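PDB 6TK9: purine nucleoside phosphorylase from Thermus thermophilus, which catalyses the reversible phosphorolysis of purine nucleosides such as inosine and guanosine, giving the free base and ribose 1-phosphate. Local coordinates for residues Val54-His60 and Gly79-Glu85; Leu34-Val38 and Val74-Lys78; Ile132-Ala137 and Ala184-Gly188. One frame throughout, in Å; residues are numbered along the deposited sequence.

Contact 1 (Val54-His60 and Gly79-Glu85). With PO4 (phosphate ion), chain G.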
ATOM      1  N   VAL A  54     -27.147  10.383 -28.286  1.00 44.55           N
ATOM      2  CA  VAL A  54     -26.673  11.727 -28.722  1.00 46.62           C
ATOM      3  C   VAL A  54     -25.763  12.289 -27.629  1.00 47.73           C
ATOM      4  O   VAL A  54     -26.077  12.136 -26.450  1.00 50.08           O
ATOM      5  CB  VAL A  54     -27.825  12.699 -29.055  1.00 44.73           C
ATOM      6  CG1 VAL A  54     -28.821  12.063 -30.009  1.00 43.63           C
ATOM      7  CG2 VAL A  54     -28.526  13.226 -27.812  1.00 45.43           C
ATOM      8  N   SER A  55     -24.699  12.960 -28.050  1.00 49.00           N
ATOM      9  CA  SER A  55     -23.703  13.658 -27.208  1.00 48.38           C
ATOM     10  C   SER A  55     -24.332  14.886 -26.553  1.00 45.94           C
ATOM     11  O   SER A  55     -24.945  15.669 -27.264  1.00 43.35           O
ATOM     12  CB  SER A  55     -22.522  14.013 -28.067  1.00 49.24           C
ATOM     13  OG  SER A  55     -21.992  12.837 -28.672  1.00 52.64           O
ATOM     14  N   THR A  56     -24.186  15.038 -25.238  1.00 47.76           N
ATOM     15  CA  THR A  56     -24.634  16.248 -24.506  1.00 48.45           C
ATOM     16  C   THR A  56     -23.427  16.934 -23.865  1.00 47.12           C
ATOM     17  O   THR A  56     -23.579  18.083 -23.418  1.00 49.10           O
ATOM     18  CB  THR A  56     -25.734  15.919 -23.488  1.00 50.86           C
ATOM     19  OG1 THR A  56     -25.162  15.216 -22.388  1.00 55.48           O
ATOM     20  CG2 THR A  56     -26.862  15.101 -24.079  1.00 47.34           C
ATOM     21  N   ALA A  57     -22.259  16.289 -23.844  1.00 49.07           N
ATOM     22  CA  ALA A  57     -21.072  16.804 -23.119  1.00 48.56           C
ATOM     23  C   ALA A  57     -20.464  17.971 -23.894  1.00 51.81           C
ATOM     24  O   ALA A  57     -20.500  17.981 -25.120  1.00 55.61           O
ATOM     25  CB  ALA A  57     -20.079  15.691 -22.931  1.00 46.43           C
ATOM     26  N   PRO A  58     -19.857  18.979 -23.231  1.00 51.22           N
ATOM     27  CA  PRO A  58     -19.121  20.012 -23.955  1.00 54.04           C
ATOM     28  C   PRO A  58     -17.960  19.426 -24.786  1.00 56.33           C
ATOM     29  O   PRO A  58     -17.240  18.541 -24.296  1.00 55.46           O
ATOM     30  CB  PRO A  58     -18.632  20.971 -22.852  1.00 54.97           C
ATOM     31  CG  PRO A  58     -19.484  20.655 -21.636  1.00 52.38           C
ATOM     32  CD  PRO A  58     -19.848  19.191 -21.776  1.00 51.48           C
ATOM     33  N   GLY A  59     -17.828  19.901 -26.036  1.00 54.41           N
ATOM     34  CA  GLY A  59     -16.726  19.575 -26.965  1.00 54.43           C
ATOM     35  C   GLY A  59     -16.930  18.254 -27.691  1.00 51.78           C
ATOM     36  O   GLY A  59     -15.928  17.629 -28.093  1.00 54.85           O
ATOM     37  N   HIS A  60     -18.183  17.841 -27.852  1.00 48.53           N
ATOM     38  CA  HIS A  60     -18.603  16.607 -28.562  1.00 48.59           C
ATOM     39  C   HIS A  60     -19.707  16.996 -29.540  1.00 51.65           C
ATOM     40  O   HIS A  60     -20.865  17.147 -29.093  1.00 52.32           O
ATOM     41  CB  HIS A  60     -19.083  15.533 -27.566  1.00 47.12           C
ATOM     42  CG  HIS A  60     -18.032  15.087 -26.607  1.00 43.87           C
ATOM     43  ND1 HIS A  60     -17.403  13.860 -26.724  1.00 41.71           N
ATOM     44  CD2 HIS A  60     -17.478  15.713 -25.545  1.00 42.69           C
ATOM     45  CE1 HIS A  60     -16.508  13.744 -25.769  1.00 45.03           C
ATOM     46  NE2 HIS A  60     -16.535  14.876 -25.023  1.00 41.65           N
ATOM     47  N   GLY A  79     -16.667  13.324 -31.265  1.00 46.22           N
ATOM     48  CA  GLY A  79     -17.253  13.267 -29.905  1.00 47.15           C
ATOM     49  C   GLY A  79     -17.856  11.902 -29.590  1.00 44.17           C
ATOM     50  O   GLY A  79     -17.928  11.060 -30.509  1.00 45.39           O
ATOM     51  N   ARG A  80     -18.285  11.698 -28.338  1.00 41.95           N
ATOM     52  CA  ARG A  80     -18.794  10.409 -27.781  1.00 40.19           C
ATOM     53  C   ARG A  80     -19.798  10.711 -26.668  1.00 41.75           C
ATOM     54  O   ARG A  80     -20.106  11.911 -26.453  1.00 46.22           O
ATOM     55  CB  ARG A  80     -17.680   9.504 -27.234  1.00 36.96           C
ATOM     56  CG  ARG A  80     -16.734  10.175 -26.244  1.00 38.35           C
ATOM     57  CD  ARG A  80     -16.234   9.257 -25.145  1.00 35.94           C
ATOM     58  NE  ARG A  80     -15.205   8.337 -25.596  1.00 36.09           N
ATOM     59  CZ  ARG A  80     -13.912   8.633 -25.693  1.00 35.83           C
ATOM     60  NH1 ARG A  80     -13.482   9.846 -25.385  1.00 34.43           N
ATOM     61  NH2 ARG A  80     -13.054   7.720 -26.127  1.00 34.15           N
ATOM     62  N   VAL A  81     -20.310   9.659 -26.024  1.00 41.02           N
ATOM     63  CA  VAL A  81     -21.244   9.757 -24.871  1.00 42.24           C
ATOM     64  C   VAL A  81     -20.569   9.150 -23.641  1.00 42.67           C
ATOM     65  O   VAL A  81     -19.627   8.329 -23.774  1.00 40.70           O
ATOM     66  CB  VAL A  81     -22.599   9.103 -25.184  1.00 44.37           C
ATOM     67  CG1 VAL A  81     -23.254   9.783 -26.375  1.00 45.70           C
ATOM     68  CG2 VAL A  81     -22.486   7.605 -25.411  1.00 43.32           C
ATOM     69  N   HIS A  82     -21.014   9.573 -22.471  1.00 41.03           N
ATOM     70  CA  HIS A  82     -20.442   9.150 -21.171  1.00 41.02           C
ATOM     71  C   HIS A  82     -21.542   8.550 -20.303  1.00 39.14           C
ATOM     72  O   HIS A  82     -22.730   8.938 -20.435  1.00 44.47           O
ATOM     73  CB  HIS A  82     -19.765  10.339 -20.492  1.00 42.94           C
ATOM     74  CG  HIS A  82     -18.855  11.077 -21.414  1.00 45.59           C
ATOM     75  ND1 HIS A  82     -19.285  12.144 -22.176  1.00 43.94           N
ATOM     76  CD2 HIS A  82     -17.552  10.885 -21.721  1.00 44.22           C
ATOM     77  CE1 HIS A  82     -18.280  12.585 -22.904  1.00 43.88           C
ATOM     78  NE2 HIS A  82     -17.205  11.833 -22.643  1.00 44.65           N
ATOM     79  N   TYR A  83     -21.128   7.649 -19.434  1.00 35.81           N
ATOM     80  CA  TYR A  83     -21.911   7.134 -18.292  1.00 34.36           C
ATOM     81  C   TYR A  83     -22.382   8.305 -17.421  1.00 32.20           C
ATOM     82  O   TYR A  83     -23.499   8.226 -16.939  1.00 38.21           O
ATOM     83  CB  TYR A  83     -21.064   6.096 -17.558  1.00 33.07           C
ATOM     84  CG  TYR A  83     -21.775   5.355 -16.467  1.00 35.83           C
ATOM     85  CD1 TYR A  83     -22.768   4.447 -16.763  1.00 36.35           C
ATOM     86  CD2 TYR A  83     -21.399   5.504 -15.141  1.00 40.59           C
ATOM     87  CE1 TYR A  83     -23.396   3.721 -15.766  1.00 39.11           C
ATOM     88  CE2 TYR A  83     -22.024   4.793 -14.127  1.00 42.15           C
ATOM     89  CZ  TYR A  83     -23.031   3.899 -14.440  1.00 40.88           C
ATOM     90  OH  TYR A  83     -23.654   3.197 -13.450  1.00 39.19           O
ATOM     91  N   TYR A  84     -21.624   9.390 -17.267  1.00 32.38           N
ATOM     92  CA  TYR A  84     -22.046  10.481 -16.344  1.00 34.37           C
ATOM     93  C   TYR A  84     -23.283  11.175 -16.904  1.00 35.05           C
ATOM     94  O   TYR A  84     -24.032  11.709 -16.101  1.00 36.19           O
ATOM     95  CB  TYR A  84     -20.948  11.493 -15.992  1.00 34.93           C
ATOM     96  CG  TYR A  84     -20.262  12.149 -17.159  1.00 40.11           C
ATOM     97  CD1 TYR A  84     -20.909  13.133 -17.901  1.00 43.67           C
ATOM     98  CD2 TYR A  84     -18.973  11.792 -17.525  1.00 40.00           C
ATOM     99  CE1 TYR A  84     -20.299  13.729 -18.989  1.00 40.53           C
ATOM    100  CE2 TYR A  84     -18.343  12.397 -18.600  1.00 41.36           C
ATOM    101  CZ  TYR A  84     -19.014  13.359 -19.338  1.00 40.54           C
ATOM    102  OH  TYR A  84     -18.419  13.957 -20.406  1.00 38.97           O
ATOM    103  N   GLU A  85     -23.494  11.146 -18.222  1.00 42.34           N
ATOM    104  CA  GLU A  85     -24.672  11.781 -18.877  1.00 45.08           C
ATOM    105  C   GLU A  85     -25.915  10.932 -18.621  1.00 41.32           C
ATOM    106  O   GLU A  85     -26.993  11.405 -18.954  1.00 37.35           O
ATOM    107  CB  GLU A  85     -24.493  11.924 -20.387  1.00 47.47           C
ATOM    108  CG  GLU A  85     -23.349  12.836 -20.802  1.00 49.17           C
ATOM    109  CD  GLU A  85     -23.027  12.693 -22.278  1.00 46.36           C
ATOM    110  OE1 GLU A  85     -23.822  13.214 -23.085  1.00 48.83           O
ATOM    111  OE2 GLU A  85     -22.025  12.009 -22.620  1.00 44.11           O
TER
HETATM  112  P   PO4 G 301     -13.403  12.409 -22.827  1.00 43.27           P
HETATM  113  O1  PO4 G 301     -14.701  12.002 -23.541  1.00 38.46           O
HETATM  114  O2  PO4 G 301     -13.691  13.510 -21.811  1.00 39.70           O
HETATM  115  O3  PO4 G 301     -12.379  12.924 -23.818  1.00 44.60           O
HETATM  116  O4  PO4 G 301     -12.826  11.170 -22.147  1.00 43.18           O
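Glu85 OE1 is gripped twice from one face of its carboxylate: Thr56 N donates to it at 2.8 Å on the syn side, and Thr56 OG1 makes a short 2.5 Å bond on the anti side. Thr56 can use both groups because its chi1 of 72° swings OG1 back between N and C. The other oxygen, Glu85 OE2, takes His82 ND1 at 2.8 Å, with His82 N bonding from the opposite face of the plane. That holds the imidazole's rotation and sends His82 NE2 to phosphate O1, 2.7 Å away and nearly straight at 171°. Arg80 NH1 reaches phosphate O1 as well, at 3.1 Å, and also bonds Thr110 O. His60 stands at right angles to His82, whose CE1 edge meets its face in an offset T-shaped pair; in the plane of the His60 ring, ND1 accepts Arg80 N at 2.8 Å. Ser55 OG bonds Arg80 O from above the carbonyl plane. The phosphate site is consistent with that of the cosubstrate in this family, Ser29, Ala112 and Ser211 completing it. The two loops follow strands 39-45 and 72-78; helix 246-255 packs on Pro58, and Tyr84 meets Phe152 of a neighbouring subunit edge-to-face.

Contact 2 (Leu34-Val38 and Val74-Lys78)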
ATOM      1  N   LEU A  34      -9.661  17.310 -35.429  1.00 44.37           N
ATOM      2  CA  LEU A  34      -9.087  16.337 -36.401  1.00 45.97           C
ATOM      3  C   LEU A  34     -10.190  15.873 -37.391  1.00 45.06           C
ATOM      4  O   LEU A  34      -9.864  15.568 -38.539  1.00 40.80           O
ATOM      5  CB  LEU A  34      -8.441  15.177 -35.628  1.00 43.57           C
ATOM      6  CG  LEU A  34      -7.784  14.062 -36.449  1.00 47.06           C
ATOM      7  CD1 LEU A  34      -6.814  14.601 -37.498  1.00 45.86           C
ATOM      8  CD2 LEU A  34      -7.057  13.090 -35.537  1.00 47.16           C
ATOM      9  N   ALA A  35     -11.470  15.835 -37.007  1.00 42.41           N
ATOM     10  CA  ALA A  35     -12.548  15.307 -37.878  1.00 41.12           C
ATOM     11  C   ALA A  35     -12.752  16.226 -39.091  1.00 39.22           C
ATOM     12  O   ALA A  35     -13.196  15.747 -40.140  1.00 36.11           O
ATOM     13  CB  ALA A  35     -13.825  15.167 -37.096  1.00 41.46           C
ATOM     14  N   ASP A  36     -12.462  17.510 -38.935  1.00 37.53           N
ATOM     15  CA  ASP A  36     -12.590  18.511 -40.021  1.00 42.42           C
ATOM     16  C   ASP A  36     -11.524  18.263 -41.100  1.00 44.70           C
ATOM     17  O   ASP A  36     -11.718  18.687 -42.236  1.00 43.43           O
ATOM     18  CB  ASP A  36     -12.515  19.923 -39.435  1.00 45.19           C
ATOM     19  CG  ASP A  36     -13.754  20.302 -38.639  1.00 46.71           C
ATOM     20  OD1 ASP A  36     -14.749  19.541 -38.677  1.00 47.64           O
ATOM     21  OD2 ASP A  36     -13.728  21.371 -38.019  1.00 55.85           O
ATOM     22  N   GLU A  37     -10.431  17.581 -40.776  1.00 46.41           N
ATOM     23  CA  GLU A  37      -9.339  17.359 -41.749  1.00 43.83           C
ATOM     24  C   GLU A  37      -9.680  16.126 -42.596  1.00 43.41           C
ATOM     25  O   GLU A  37      -8.939  15.840 -43.555  1.00 45.81           O
ATOM     26  CB  GLU A  37      -8.005  17.296 -41.007  1.00 44.00           C
ATOM     27  CG  GLU A  37      -7.797  18.478 -40.066  1.00 44.05           C
ATOM     28  CD  GLU A  37      -6.435  18.613 -39.407  1.00 44.59           C
ATOM     29  OE1 GLU A  37      -5.558  17.777 -39.713  1.00 46.15           O
ATOM     30  OE2 GLU A  37      -6.255  19.560 -38.586  1.00 46.24           O
ATOM     31  N   VAL A  38     -10.786  15.442 -42.316  1.00 40.49           N
ATOM     32  CA  VAL A  38     -11.155  14.211 -43.079  1.00 44.02           C
ATOM     33  C   VAL A  38     -11.790  14.612 -44.419  1.00 42.23           C
ATOM     34  O   VAL A  38     -12.638  15.507 -44.417  1.00 47.19           O
ATOM     35  CB  VAL A  38     -12.077  13.270 -42.278  1.00 43.25           C
ATOM     36  CG1 VAL A  38     -12.491  12.056 -43.096  1.00 44.24           C
ATOM     37  CG2 VAL A  38     -11.431  12.830 -40.977  1.00 44.69           C
ATOM     38  N   VAL A  74     -11.389   5.699 -43.026  1.00 46.26           N
ATOM     39  CA  VAL A  74     -11.567   5.796 -41.545  1.00 45.08           C
ATOM     40  C   VAL A  74     -13.029   6.084 -41.190  1.00 48.79           C
ATOM     41  O   VAL A  74     -13.710   6.773 -41.975  1.00 49.06           O
ATOM     42  CB  VAL A  74     -10.614   6.833 -40.928  1.00 44.11           C
ATOM     43  CG1 VAL A  74      -9.173   6.467 -41.217  1.00 47.12           C
ATOM     44  CG2 VAL A  74     -10.894   8.249 -41.393  1.00 43.96           C
ATOM     45  N   LEU A  75     -13.487   5.505 -40.068  1.00 51.97           N
ATOM     46  CA  LEU A  75     -14.698   5.915 -39.306  1.00 47.55           C
ATOM     47  C   LEU A  75     -14.236   6.823 -38.167  1.00 43.24           C
ATOM     48  O   LEU A  75     -13.490   6.346 -37.310  1.00 40.94           O
ATOM     49  CB  LEU A  75     -15.409   4.672 -38.762  1.00 49.88           C
ATOM     50  CG  LEU A  75     -16.806   4.897 -38.178  1.00 52.51           C
ATOM     51  CD1 LEU A  75     -17.773   5.430 -39.222  1.00 55.37           C
ATOM     52  CD2 LEU A  75     -17.359   3.613 -37.598  1.00 54.24           C
ATOM     53  N   VAL A  76     -14.608   8.102 -38.204  1.00 42.91           N
ATOM     54  CA  VAL A  76     -14.304   9.090 -37.124  1.00 42.04           C
ATOM     55  C   VAL A  76     -15.616   9.409 -36.386  1.00 40.89           C
ATOM     56  O   VAL A  76     -16.604   9.740 -37.038  1.00 54.01           O
ATOM     57  CB  VAL A  76     -13.599  10.335 -37.697  1.00 41.22           C
ATOM     58  CG1 VAL A  76     -13.294  11.376 -36.629  1.00 40.78           C
ATOM     59  CG2 VAL A  76     -12.329   9.942 -38.440  1.00 39.76           C
ATOM     60  N   TYR A  77     -15.636   9.207 -35.071  1.00 41.26           N
ATOM     61  CA  TYR A  77     -16.677   9.652 -34.115  1.00 37.47           C
ATOM     62  C   TYR A  77     -16.271  11.032 -33.649  1.00 35.73           C
ATOM     63  O   TYR A  77     -15.300  11.115 -32.922  1.00 38.73           O
ATOM     64  CB  TYR A  77     -16.764   8.681 -32.937  1.00 41.60           C
ATOM     65  CG  TYR A  77     -17.212   7.308 -33.352  1.00 44.82           C
ATOM     66  CD1 TYR A  77     -16.304   6.369 -33.800  1.00 46.69           C
ATOM     67  CD2 TYR A  77     -18.551   6.985 -33.409  1.00 45.58           C
ATOM     68  CE1 TYR A  77     -16.710   5.116 -34.224  1.00 47.43           C
ATOM     69  CE2 TYR A  77     -18.974   5.738 -33.837  1.00 48.43           C
ATOM     70  CZ  TYR A  77     -18.051   4.796 -34.230  1.00 46.67           C
ATOM     71  OH  TYR A  77     -18.465   3.561 -34.624  1.00 60.13           O
ATOM     72  N   LYS A  78     -16.888  12.079 -34.173  1.00 40.01           N
ATOM     73  CA  LYS A  78     -16.601  13.461 -33.711  1.00 46.58           C
ATOM     74  C   LYS A  78     -17.345  13.627 -32.377  1.00 45.99           C
ATOM     75  O   LYS A  78     -18.545  13.963 -32.411  1.00 48.59           O
ATOM     76  CB  LYS A  78     -16.961  14.511 -34.776  1.00 47.13           C
ATOM     77  CG  LYS A  78     -16.678  15.949 -34.347  1.00 49.04           C
ATOM     78  CD  LYS A  78     -16.752  17.046 -35.412  1.00 49.11           C
ATOM     79  CE  LYS A  78     -16.304  18.378 -34.828  1.00 51.03           C
ATOM     80  NZ  LYS A  78     -16.225  19.463 -35.836  1.00 50.67           N
TER
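Lys78 lays its methylenes alongside the methyl of Ala35: CB, CG and CD all come within reach of Ala35 CB, CD at 3.9 Å. The chain is fully extended, every torsion close to 180°, which carries the ammonium past Ala35 to Asp36. There Lys78 NZ forms a salt bridge with Asp36 OD1 at 3.2 Å, arriving from above the carboxylate plane, while OD2 lies farther off. The two side chains meet at a slant, and Asp36 is exposed, so the charged pair sits at the solvent end of an otherwise buried strip. With an alanine in place of Lys78, Asp36 would probably be left without its cationic mate and the Ala35 methyl would probably lose the part of its cover given by the CG and CD methylenes. Strand 72-78 lies in the central sheet of the phosphorylase fold, parallel to strand 23-27 on one edge and antiparallel to strand 63-66 on the other; Val74, Val76 and Lys78 turn one face of it to residues 34-38, the last part of the loop that leads from strand 23-27 into strand 39-45. Val76 fills the middle of that face with both its branches. Its CG1 points at Ala35 CB, 3.9 Å away, and its CG2 slides past Val38 CG2 at the same separation. Placing CG1 anti to the nitrogen (chi1 179°) is what splits the two methyls between these partners. Farther down, Val38 CG1 touches Val74 CG2 loosely at 4.5 Å. Leu27 packs on both Ala35 and Val76, and Val65 borders Val38.

Contact 3 (Ile132-Ala137 and Ala184-Gly188)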
ATOM      1  N   ILE A 132      -8.180   0.444 -15.379  1.00 34.79           N
ATOM      2  CA  ILE A 132      -8.832   0.085 -14.093  1.00 37.83           C
ATOM      3  C   ILE A 132     -10.266   0.584 -14.199  1.00 37.83           C
ATOM      4  O   ILE A 132     -10.423   1.769 -14.581  1.00 36.29           O
ATOM      5  CB  ILE A 132      -8.097   0.734 -12.908  1.00 40.48           C
ATOM      6  CG1 ILE A 132      -6.814  -0.022 -12.545  1.00 42.20           C
ATOM      7  CG2 ILE A 132      -9.039   0.860 -11.719  1.00 45.61           C
ATOM      8  CD1 ILE A 132      -5.926   0.714 -11.535  1.00 43.19           C
ATOM      9  N   ASN A 133     -11.249  -0.260 -13.868  1.00 35.24           N
ATOM     10  CA  ASN A 133     -12.679   0.146 -13.841  1.00 33.79           C
ATOM     11  C   ASN A 133     -13.062   0.441 -12.397  1.00 33.07           C
ATOM     12  O   ASN A 133     -13.222  -0.523 -11.663  1.00 39.56           O
ATOM     13  CB  ASN A 133     -13.578  -0.912 -14.483  1.00 33.59           C
ATOM     14  CG  ASN A 133     -15.046  -0.556 -14.478  1.00 29.81           C
ATOM     15  OD1 ASN A 133     -15.844  -1.280 -15.040  1.00 27.82           O
ATOM     16  ND2 ASN A 133     -15.408   0.573 -13.901  1.00 30.34           N
ATOM     17  N   PHE A 134     -13.195   1.721 -12.029  1.00 35.52           N
ATOM     18  CA  PHE A 134     -13.668   2.195 -10.696  1.00 35.90           C
ATOM     19  C   PHE A 134     -15.043   2.860 -10.824  1.00 36.91           C
ATOM     20  O   PHE A 134     -15.406   3.645  -9.937  1.00 41.56           O
ATOM     21  CB  PHE A 134     -12.674   3.192 -10.088  1.00 38.40           C
ATOM     22  CG  PHE A 134     -12.801   3.385  -8.599  1.00 37.63           C
ATOM     23  CD1 PHE A 134     -12.462   2.372  -7.718  1.00 40.17           C
ATOM     24  CD2 PHE A 134     -13.288   4.572  -8.080  1.00 38.57           C
ATOM     25  CE1 PHE A 134     -12.565   2.560  -6.350  1.00 40.51           C
ATOM     26  CE2 PHE A 134     -13.406   4.758  -6.712  1.00 39.34           C
ATOM     27  CZ  PHE A 134     -13.033   3.758  -5.850  1.00 40.76           C
ATOM     28  N   ALA A 135     -15.795   2.558 -11.888  1.00 38.12           N
ATOM     29  CA  ALA A 135     -17.121   3.154 -12.191  1.00 38.33           C
ATOM     30  C   ALA A 135     -18.270   2.235 -11.743  1.00 38.09           C
ATOM     31  O   ALA A 135     -19.399   2.732 -11.614  1.00 40.71           O
ATOM     32  CB  ALA A 135     -17.192   3.453 -13.662  1.00 38.28           C
ATOM     33  N   GLY A 136     -18.010   0.941 -11.535  1.00 36.48           N
ATOM     34  CA  GLY A 136     -19.009  -0.016 -11.021  1.00 37.95           C
ATOM     35  C   GLY A 136     -20.043  -0.394 -12.067  1.00 39.37           C
ATOM     36  O   GLY A 136     -21.155  -0.792 -11.702  1.00 35.19           O
ATOM     37  N   ALA A 137     -19.676  -0.314 -13.344  1.00 45.41           N
ATOM     38  CA  ALA A 137     -20.562  -0.631 -14.492  1.00 42.75           C
ATOM     39  C   ALA A 137     -19.754  -1.333 -15.590  1.00 41.76           C
ATOM     40  O   ALA A 137     -18.540  -1.077 -15.728  1.00 45.60           O
ATOM     41  CB  ALA A 137     -21.226   0.628 -14.994  1.00 44.77           C
ATOM     42  N   ALA A 184      -7.612   4.991 -15.399  1.00 39.68           N
ATOM     43  CA  ALA A 184      -8.726   4.735 -14.449  1.00 38.17           C
ATOM     44  C   ALA A 184      -9.997   5.469 -14.900  1.00 37.33           C
ATOM     45  O   ALA A 184     -10.006   6.749 -14.977  1.00 36.93           O
ATOM     46  CB  ALA A 184      -8.329   5.169 -13.057  1.00 39.60           C
ATOM     47  N   TRP A 185     -11.044   4.691 -15.158  1.00 33.85           N
ATOM     48  CA  TRP A 185     -12.442   5.146 -15.393  1.00 33.32           C
ATOM     49  C   TRP A 185     -13.088   5.551 -14.069  1.00 32.07           C
ATOM     50  O   TRP A 185     -13.481   4.673 -13.323  1.00 34.68           O
ATOM     51  CB  TRP A 185     -13.248   4.034 -16.093  1.00 32.56           C
ATOM     52  CG  TRP A 185     -14.676   4.361 -16.394  1.00 28.88           C
ATOM     53  CD1 TRP A 185     -15.240   5.599 -16.477  1.00 29.64           C
ATOM     54  CD2 TRP A 185     -15.706   3.431 -16.743  1.00 28.97           C
ATOM     55  NE1 TRP A 185     -16.560   5.497 -16.816  1.00 28.46           N
ATOM     56  CE2 TRP A 185     -16.875   4.185 -16.982  1.00 29.68           C
ATOM     57  CE3 TRP A 185     -15.766   2.040 -16.842  1.00 28.76           C
ATOM     58  CZ2 TRP A 185     -18.089   3.597 -17.303  1.00 30.20           C
ATOM     59  CZ3 TRP A 185     -16.967   1.453 -17.150  1.00 29.51           C
ATOM     60  CH2 TRP A 185     -18.108   2.223 -17.384  1.00 33.02           C
ATOM     61  N   PHE A 186     -13.156   6.848 -13.792  1.00 37.24           N
ATOM     62  CA  PHE A 186     -13.881   7.464 -12.650  1.00 34.96           C
ATOM     63  C   PHE A 186     -15.241   7.897 -13.178  1.00 36.98           C
ATOM     64  O   PHE A 186     -15.264   8.507 -14.246  1.00 39.01           O
ATOM     65  CB  PHE A 186     -13.093   8.658 -12.106  1.00 36.12           C
ATOM     66  CG  PHE A 186     -13.687   9.314 -10.890  1.00 38.00           C
ATOM     67  CD1 PHE A 186     -13.591   8.712  -9.643  1.00 38.23           C
ATOM     68  CD2 PHE A 186     -14.332  10.533 -10.987  1.00 37.73           C
ATOM     69  CE1 PHE A 186     -14.120   9.321  -8.515  1.00 40.29           C
ATOM     70  CE2 PHE A 186     -14.873  11.133  -9.857  1.00 44.83           C
ATOM     71  CZ  PHE A 186     -14.753  10.534  -8.616  1.00 42.45           C
ATOM     72  N   MET A 187     -16.333   7.577 -12.485  1.00 40.53           N
ATOM     73  CA  MET A 187     -17.691   7.666 -13.084  1.00 38.56           C
ATOM     74  C   MET A 187     -18.041   9.133 -13.351  1.00 39.54           C
ATOM     75  O   MET A 187     -18.701   9.398 -14.359  1.00 37.39           O
ATOM     76  CB  MET A 187     -18.760   7.031 -12.197  1.00 40.14           C
ATOM     77  CG  MET A 187     -18.999   7.756 -10.899  1.00 40.17           C
ATOM     78  SD  MET A 187     -20.174   6.821  -9.933  1.00 46.60           S
ATOM     79  CE  MET A 187     -21.625   6.943 -10.979  1.00 54.02           C
ATOM     80  N   GLY A 188     -17.622  10.047 -12.476  1.00 39.83           N
ATOM     81  CA  GLY A 188     -17.987  11.469 -12.582  1.00 38.46           C
ATOM     82  C   GLY A 188     -19.493  11.649 -12.436  1.00 37.33           C
ATOM     83  O   GLY A 188     -20.178  10.738 -11.967  1.00 37.64           O
TER
HETATM   84  O   HOH W   1     -16.211   6.093 -10.049  1.00 37.89           O
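Ile132 pairs with Ala184 in parallel register, strand 124-133 beside strand 179-185. Ile132 O accepts Trp185 N at 3.0 Å, almost in line with the C=O bond, and Ala184 CA adds a CA-H...O contact to the same oxygen; Glu196 of a neighbouring subunit accepts a bond from Asn133 N. The Asn133 side chain runs beside the Trp185 indole in the same direction, their planes 27° apart. Next, Phe134 N returns a bond to Trp185 O at 3.2 Å, and beyond it the two segments are bridged by a water that donates to Phe134 O and accepts from Met187 N at 2.9 Å. The Phe134 ring brings its edge to Phe186 CD1 and packs on Phe134 of two neighbouring subunits. Ala135 then drops its methyl over the Trp185 indole: CB stands 3.5 Å from the centroid of the six-membered ring, 16° off the normal, a clear CH-pi contact. Trp185 reaches under it because CG lies opposite its own nitrogen (chi1 180°), turning the indole back beneath the first segment. Ala137 CB touches the far end of that indole at CH2, 4.2 Å away, while Val213 and Pro214 of helix 213-222 also pack on Trp185. The contact thus joins mostly apolar and aromatic surfaces, with two backbone bonds and one water meeting the N-H groups of Trp185, Phe134 and Met187 and the carbonyls of Ile132, Trp185 and Phe134.

In the fold
Contact 1 and contact 2 interlock along the chain: their segments alternate, and Gly79 of contact 1 follows directly on Lys78 of contact 2, although their centres lie 16 Å apart. Contact 3 comes later in sequence, after both have closed, yet its centre is also 16 Å from that of contact 1, and the two touch where Tyr83 and Tyr84 pack against Ala137, Met187 and Gly188. Contacts 2 and 3, about 27 Å apart between centres, sit on opposite sides of the chain's centre and share the same mixed sheet. The phosphate-binding loop of contact 1 therefore lies between them, and, like contact 3, borders the second subunit of the six-chain assembly, linking the phosphate site with the oligomer interface.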